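Cytochrome b5 reductase 4 (Homo sapiens, PDB 3LF5) probably passes electrons from NADH through its flavin to a heme-carrying cytochrome b5 domain, the part of this flavohemoprotein modelled here. Local coordinates at residues E10-L13 with K14-K18; M48-A51 with G52-G55. All blocks are in the same frame, centred on the assembly; numbering follows the deposited sequence. Where two conformers were deposited one is given.

Interaction 1 of 2, residues E10-L13 with K14-K18; sequences EEEL and KKHNK
Lys14 N closes an i to i+4 bond of 3.0 Å to Glu10 O, and then helix 10-15 tightens at its end: Lys15 N turns back to Glu12 O and His16 N to Leu13 O, both i to i+3. The Glu12 carboxylate gathers the side-chain contacts. Its CG stands anti to the backbone N and the chain folds at chi2 (65°), which swings the carboxylate toward the C-terminal end of the helix. There His16 NE2 donates to Glu12 OE2 at 2.8 Å, an almost straight bond (173°) that lies in the imidazole plane but meets the oxygen on its anti side, out of the carboxylate plane. The other oxygen, Glu12 OE1, makes a long salt bridge of 3.8 Å to Lys15 NZ. Lys15 runs back along the helix, extended until a bend at its last torsion brings NZ to Glu11 O in a weak bond. His16 ND1 is bonded to Asp21 and its ring stacks on Trp23, while Leu13 turns inward against Trp23 and Cys25. Held at both nitrogens, the imidazole is probably hindered from turning, and the two carboxylates would probably favour its protonated form; with the Trp23 contacts it ties the helix end to strand 21-26.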
ATOM      1  N   GLU A  10      11.111  -1.672   0.094  1.00 13.58           N
ATOM      2  CA  GLU A  10       9.660  -1.719  -0.096  0.50 13.77           C
ATOM      3  C   GLU A  10       9.146  -3.156  -0.023  1.00 13.83           C
ATOM      4  O   GLU A  10       8.073  -3.407   0.508  1.00 13.75           O
ATOM      5  CB  GLU A  10       9.224  -1.062  -1.401  0.50 14.53           C
ATOM      6  CG  GLU A  10       9.134   0.433  -1.279  0.50 15.81           C
ATOM      7  CD  GLU A  10       8.500   1.093  -2.471  0.50 16.63           C
ATOM      8  OE1 GLU A  10       7.673   0.448  -3.161  0.50 18.69           O
ATOM      9  OE2 GLU A  10       8.819   2.278  -2.731  0.50 18.90           O
ATOM     10  N   GLU A  11       9.918  -4.111  -0.531  1.00 14.02           N
ATOM     11  CA  GLU A  11       9.527  -5.519  -0.435  1.00 14.80           C
ATOM     12  C   GLU A  11       9.368  -5.953   1.030  1.00 13.79           C
ATOM     13  O   GLU A  11       8.411  -6.644   1.388  1.00 14.00           O
ATOM     14  CB  GLU A  11      10.589  -6.386  -1.108  1.00 16.59           C
ATOM     15  CG  GLU A  11      10.266  -7.861  -1.177  1.00 23.02           C
ATOM     16  CD  GLU A  11      11.337  -8.646  -1.928  1.00 29.21           C
ATOM     17  OE1 GLU A  11      11.267  -9.893  -1.903  1.00 33.32           O
ATOM     18  OE2 GLU A  11      12.247  -8.014  -2.534  1.00 34.86           O
ATOM     19  N   GLU A  12      10.285  -5.519   1.898  1.00 11.65           N
ATOM     20  CA  GLU A  12      10.164  -5.826   3.319  1.00 11.16           C
ATOM     21  C   GLU A  12       8.959  -5.121   3.934  1.00 10.56           C
ATOM     22  O   GLU A  12       8.170  -5.729   4.642  1.00 11.21           O
ATOM     23  CB  GLU A  12      11.437  -5.452   4.068  1.00 11.99           C
ATOM     24  CG  GLU A  12      11.406  -5.736   5.568  1.00 13.82           C
ATOM     25  CD  GLU A  12      11.320  -7.225   5.907  1.00 16.73           C
ATOM     26  OE1 GLU A  12      11.863  -8.074   5.154  1.00 20.78           O
ATOM     27  OE2 GLU A  12      10.728  -7.544   6.972  1.00 18.38           O
ATOM     28  N   LEU A  13       8.816  -3.833   3.650  1.00 10.09           N
ATOM     29  CA  LEU A  13       7.717  -3.047   4.218  1.00  9.23           C
ATOM     30  C   LEU A  13       6.368  -3.698   3.972  1.00  9.61           C
ATOM     31  O   LEU A  13       5.529  -3.790   4.867  1.00  9.73           O
ATOM     32  CB  LEU A  13       7.731  -1.625   3.625  1.00  9.64           C
ATOM     33  CG  LEU A  13       6.640  -0.662   4.127  1.00 11.26           C
ATOM     34  CD1 LEU A  13       6.809  -0.351   5.615  1.00 14.63           C
ATOM     35  CD2 LEU A  13       6.679   0.635   3.282  1.00 13.61           C
ATOM     36  N   LYS A  14       6.174  -4.157   2.738  1.00 10.40           N
ATOM     37  CA  LYS A  14       4.861  -4.685   2.368  0.50 11.08           C
ATOM     38  C   LYS A  14       4.499  -5.996   3.052  1.00 12.13           C
ATOM     39  O   LYS A  14       3.324  -6.352   3.090  1.00 13.49           O
ATOM     40  CB  LYS A  14       4.755  -4.868   0.870  0.50 11.55           C
ATOM     41  CG  LYS A  14       4.804  -3.608   0.117  0.50 12.30           C
ATOM     42  CD  LYS A  14       4.962  -3.880  -1.370  0.50 12.24           C
ATOM     43  CE  LYS A  14       3.857  -4.762  -1.924  0.50 12.40           C
ATOM     44  NZ  LYS A  14       2.566  -4.029  -1.875  0.50 13.04           N
ATOM     45  N   LYS A  15       5.475  -6.695   3.637  1.00 12.31           N
ATOM     46  CA  LYS A  15       5.182  -7.902   4.414  1.00 13.89           C
ATOM     47  C   LYS A  15       4.420  -7.575   5.704  1.00 13.09           C
ATOM     48  O   LYS A  15       3.736  -8.419   6.285  1.00 15.24           O
ATOM     49  CB  LYS A  15       6.478  -8.603   4.815  1.00 15.35           C
ATOM     50  CG  LYS A  15       7.290  -9.138   3.670  1.00 18.65           C
ATOM     51  CD  LYS A  15       8.625  -9.682   4.170  1.00 24.70           C
ATOM     52  CE  LYS A  15       9.440 -10.286   3.037  1.00 28.72           C
ATOM     53  NZ  LYS A  15       9.944  -9.276   2.066  1.00 33.12           N
ATOM     54  N   HIS A  16       4.578  -6.354   6.184  1.00 11.55           N
ATOM     55  CA  HIS A  16       4.028  -5.948   7.469  1.00 11.31           C
ATOM     56  C   HIS A  16       2.746  -5.159   7.242  1.00 10.85           C
ATOM     57  O   HIS A  16       2.667  -3.946   7.490  1.00 11.04           O
ATOM     58  CB  HIS A  16       5.083  -5.156   8.237  1.00 11.04           C
ATOM     59  CG  HIS A  16       6.357  -5.902   8.393  1.00 11.64           C
ATOM     60  ND1 HIS A  16       6.634  -6.698   9.485  1.00 14.30           N
ATOM     61  CD2 HIS A  16       7.427  -5.993   7.578  1.00 13.07           C
ATOM     62  CE1 HIS A  16       7.825  -7.249   9.325  1.00 14.39           C
ATOM     63  NE2 HIS A  16       8.332  -6.821   8.181  1.00 14.88           N
ATOM     64  N   ASN A  17       1.736  -5.867   6.740  1.00 11.58           N
ATOM     65  CA  ASN A  17       0.501  -5.230   6.270  1.00 12.18           C
ATOM     66  C   ASN A  17      -0.723  -5.780   6.996  1.00 13.02           C
ATOM     67  O   ASN A  17      -1.828  -5.712   6.461  1.00 14.03           O
ATOM     68  CB  ASN A  17       0.355  -5.350   4.745  1.00 12.50           C
ATOM     69  CG  ASN A  17       0.161  -6.789   4.297  1.00 12.85           C
ATOM     70  OD1 ASN A  17       0.402  -7.709   5.063  1.00 14.27           O
ATOM     71  ND2 ASN A  17      -0.273  -6.979   3.064  1.00 16.59           N
ATOM     72  N   LYS A  18      -0.513  -6.343   8.194  1.00 14.60           N
ATOM     73  CA  LYS A  18      -1.594  -6.945   8.970  1.00 15.06           C
ATOM     74  C   LYS A  18      -1.713  -6.207  10.281  1.00 15.29           C
ATOM     75  O   LYS A  18      -0.744  -5.629  10.758  1.00 15.54           O
ATOM     76  CB  LYS A  18      -1.340  -8.429   9.211  1.00 16.95           C
ATOM     77  CG  LYS A  18      -1.118  -9.251   7.966  1.00 20.69           C
ATOM     78  CD  LYS A  18      -2.317  -9.216   7.045  1.00 24.21           C
ATOM     79  CE  LYS A  18      -2.209 -10.266   5.907  1.00 27.43           C
ATOM     80  NZ  LYS A  18      -0.984 -10.146   5.059  1.00 28.34           N
TER

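Interaction 2 of 2, residues M48-A51 with G52-G55; sequences MRAA and GSDG. With HEM (protoporphyrin IX containing Fe), chain C.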
ATOM      1  N   MET A  48      -5.034   1.329   9.304  1.00 12.75           N
ATOM      2  CA  MET A  48      -4.797   0.201   8.408  1.00 13.41           C
ATOM      3  C   MET A  48      -4.823   0.550   6.922  1.00 13.41           C
ATOM      4  O   MET A  48      -4.307  -0.216   6.115  1.00 13.87           O
ATOM      5  CB  MET A  48      -5.826  -0.911   8.660  1.00 13.70           C
ATOM      6  CG  MET A  48      -5.507  -1.714   9.914  1.00 14.54           C
ATOM      7  SD  MET A  48      -3.978  -2.678   9.814  1.00 15.78           S
ATOM      8  CE  MET A  48      -4.348  -3.833   8.484  1.00 18.88           C
ATOM      9  N   ARG A  49      -5.390   1.697   6.536  1.00 13.02           N
ATOM     10  CA  ARG A  49      -5.348   2.128   5.152  1.00 13.38           C
ATOM     11  C   ARG A  49      -3.919   2.245   4.664  1.00 12.37           C
ATOM     12  O   ARG A  49      -3.675   2.125   3.460  1.00 14.64           O
ATOM     13  CB  ARG A  49      -6.049   3.467   4.981  1.00 13.54           C
ATOM     14  CG  ARG A  49      -7.552   3.384   5.210  1.00 15.69           C
ATOM     15  CD  ARG A  49      -8.142   4.751   5.210  1.00 17.90           C
ATOM     16  NE  ARG A  49      -8.115   5.332   3.878  1.00 19.06           N
ATOM     17  CZ  ARG A  49      -8.431   6.590   3.613  1.00 19.64           C
ATOM     18  NH1 ARG A  49      -8.816   7.407   4.582  1.00 22.15           N
ATOM     19  NH2 ARG A  49      -8.353   7.025   2.371  1.00 21.82           N
ATOM     20  N   ALA A  50      -2.975   2.485   5.576  1.00 11.59           N
ATOM     21  CA  ALA A  50      -1.567   2.677   5.230  1.00 12.10           C
ATOM     22  C   ALA A  50      -0.720   1.453   5.544  1.00 11.56           C
ATOM     23  O   ALA A  50       0.481   1.501   5.387  1.00 12.03           O
ATOM     24  CB  ALA A  50      -0.987   3.924   5.927  1.00 12.88           C
ATOM     25  N   ALA A  51      -1.324   0.334   5.937  1.00 11.79           N
ATOM     26  CA  ALA A  51      -0.557  -0.829   6.384  1.00 11.69           C
ATOM     27  C   ALA A  51       0.404  -1.318   5.306  1.00 11.48           C
ATOM     28  O   ALA A  51       0.013  -1.510   4.151  1.00 11.83           O
ATOM     29  CB  ALA A  51      -1.509  -1.954   6.763  1.00 13.07           C
ATOM     30  N   GLY A  52       1.664  -1.512   5.671  1.00 10.33           N
ATOM     31  CA  GLY A  52       2.642  -2.029   4.753  1.00 11.16           C
ATOM     32  C   GLY A  52       2.965  -1.089   3.620  1.00 11.31           C
ATOM     33  O   GLY A  52       3.361  -1.543   2.548  1.00 13.50           O
ATOM     34  N   SER A  53       2.811   0.215   3.830  1.00 11.36           N
ATOM     35  CA  SER A  53       2.959   1.176   2.733  1.00 12.06           C
ATOM     36  C   SER A  53       3.506   2.492   3.220  1.00 11.01           C
ATOM     37  O   SER A  53       3.658   2.739   4.422  1.00 10.92           O
ATOM     38  CB  SER A  53       1.604   1.459   2.075  1.00 14.29           C
ATOM     39  OG  SER A  53       0.899   2.446   2.795  1.00 18.40           O
ATOM     40  N   ASP A  54       3.745   3.386   2.265  1.00 11.77           N
ATOM     41  CA  ASP A  54       4.044   4.763   2.592  0.50 11.59           C
ATOM     42  C   ASP A  54       2.750   5.499   2.892  1.00 11.38           C
ATOM     43  O   ASP A  54       1.911   5.730   2.001  1.00 13.85           O
ATOM     44  CB  ASP A  54       4.804   5.434   1.450  0.50 12.21           C
ATOM     45  CG  ASP A  54       5.467   6.695   1.886  0.50 14.42           C
ATOM     46  OD1 ASP A  54       4.735   7.638   2.224  0.50 14.68           O
ATOM     47  OD2 ASP A  54       6.715   6.727   1.924  0.50 17.82           O
ATOM     48  N   GLY A  55       2.613   5.875   4.155  1.00 10.10           N
ATOM     49  CA  GLY A  55       1.435   6.562   4.645  1.00  9.97           C
ATOM     50  C   GLY A  55       1.498   8.066   4.635  1.00  9.53           C
ATOM     51  O   GLY A  55       0.601   8.704   5.138  1.00 10.92           O
TER
HETATM   52  CHA HEM C   1      -6.701  11.555  14.342  0.50  9.55           C
HETATM   53  CHB HEM C   1      -6.581   9.103  10.165  0.50  8.74           C
HETATM   54  CHC HEM C   1      -1.984   7.967  10.918  0.50  9.14           C
HETATM   55  CHD HEM C   1      -2.138  10.227  15.159  0.50  9.37           C
HETATM   56  C1A HEM C   1      -7.048  10.983  13.149  0.50 10.41           C
HETATM   57  C2A HEM C   1      -8.320  11.092  12.497  0.50 10.22           C
HETATM   58  C3A HEM C   1      -8.299  10.415  11.365  0.50  8.92           C
HETATM   59  C4A HEM C   1      -6.984   9.838  11.246  0.50  8.82           C
HETATM   60  CMA HEM C   1      -9.425  10.267  10.316  0.50  9.90           C
HETATM   61  CAA HEM C   1      -9.492  11.893  13.047  0.50 10.46           C
HETATM   62  CBA HEM C   1      -9.340  13.236  12.355  0.50 12.26           C
HETATM   63  CGA HEM C   1     -10.556  14.085  12.454  0.50 14.50           C
HETATM   64  O1A HEM C   1     -10.332  15.286  12.184  0.50 15.26           O
HETATM   65  O2A HEM C   1     -11.676  13.592  12.790  0.50 14.54           O
HETATM   66  C1B HEM C   1      -5.313   8.636   9.959  0.50  9.19           C
HETATM   67  C2B HEM C   1      -4.846   7.924   8.791  0.50  9.47           C
HETATM   68  C3B HEM C   1      -3.573   7.606   8.996  0.50  9.14           C
HETATM   69  C4B HEM C   1      -3.191   8.119  10.301  0.50  8.80           C
HETATM   70  CMB HEM C   1      -5.699   7.601   7.556  0.50 10.73           C
HETATM   71  CAB HEM C   1      -2.662   6.845   8.008  0.50 10.18           C
HETATM   72  CBB HEM C   1      -1.373   7.173   7.865  0.50 11.73           C
HETATM   73  C1C HEM C   1      -1.658   8.405  12.169  0.50  9.31           C
HETATM   74  C2C HEM C   1      -0.431   8.173  12.896  0.50  9.09           C
HETATM   75  C3C HEM C   1      -0.518   8.817  14.051  0.50  9.59           C
HETATM   76  C4C HEM C   1      -1.772   9.463  14.108  0.50  9.81           C
HETATM   77  CMC HEM C   1       0.763   7.350  12.424  0.50  8.20           C
HETATM   78  CAC HEM C   1       0.467   8.913  15.216  0.50 11.43           C
HETATM   79  CBC HEM C   1       1.758   9.029  14.986  0.50 13.69           C
HETATM   80  C1D HEM C   1      -3.313  10.897  15.273  0.50  9.30           C
HETATM   81  C2D HEM C   1      -3.559  11.904  16.263  0.50 11.06           C
HETATM   82  C3D HEM C   1      -4.995  12.320  16.024  0.50 10.29           C
HETATM   83  C4D HEM C   1      -5.459  11.524  14.909  0.50 10.06           C
HETATM   84  CMD HEM C   1      -2.566  12.413  17.321  0.50 11.41           C
HETATM   85  CAD HEM C   1      -5.738  13.420  16.788  0.50  9.80           C
HETATM   86  CBD HEM C   1      -5.300  14.799  16.265  0.50 12.11           C
HETATM   87  CGD HEM C   1      -6.076  15.820  17.082  0.50 15.64           C
HETATM   88  O1D HEM C   1      -6.032  15.760  18.333  0.50 17.05           O
HETATM   89  O2D HEM C   1      -6.751  16.672  16.453  0.50 20.00           O
HETATM   90  NA  HEM C   1      -6.243  10.187  12.355  0.50  9.43           N
HETATM   91  NB  HEM C   1      -4.288   8.747  10.866  0.50  7.79           N
HETATM   92  NC  HEM C   1      -2.460   9.210  12.949  0.50  9.53           N
HETATM   93  ND  HEM C   1      -4.422  10.699  14.496  0.50 10.08           N
HETATM   94 FE   HEM C   1      -4.322   9.712  12.675  0.50  9.46          FE
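Ala50 O takes two bonds from Ser53 across the type II turn Ala50-Ser53, which overlaps a type I turn, Met48-Ala51, closed by Ala51 N to Met48 O. Gly52 comes first: its positive phi (67°) suits the third position of a type II turn, and a side chain here would collide with Ala51 O. At Ser53 the backbone N makes a weak bond of 3.1 Å to Ala50 O. The hydroxyl grips the same oxygen more closely, Ser53 OG to Ala50 O being 2.8 Å, and approaches from above the carbonyl plane. Its chi1 of 84° sets OG between the backbone N and the carbonyl carbon, facing back over the turn. An alanine in place of Ser53 would lose that hydroxyl bond and is likely to leave Ala50 O, of these two bonds, with just the weak one from Ser53 N, the turn less firmly closed. Gly55, the N-cap residue of helix 56-63, brings its CA to 3.8 Å from Ala50 CB, while its own O lies 3.7 Å from heme CBB. Ala50 CB is also 3.8 Å from heme CBB; a side chain on Gly55 would crowd Ala50 CB. One carbonyl thus gathers a hydroxyl and a weaker N-H, and probably steadies the bend that lines part of the heme pocket.

How the interactions relate
Residues 10-18 (interaction 1) precede 48-55 (interaction 2) in the chain, with centres about 9 Å apart, and the two pack directly on each other within the cytochrome b5 fold. Leu13 makes two of the touches between them: Leu13 CD2 comes to 3.7 Å from Ser53 C, and Leu13 CG rests against the carbonyl carbon of Gly52. Beside it, Lys14 CG lies 3.5 Å from Gly52 O. Both contacts reach strand 21-26, but only 48-55 supplies residues of the heme pocket; the Leu13 side chain stays about 11 Å from the heme. The subunit interface joins them again, since Lys14 NZ bonds to Ala51 O and Glu10 pairs with Arg49, both of the second subunit.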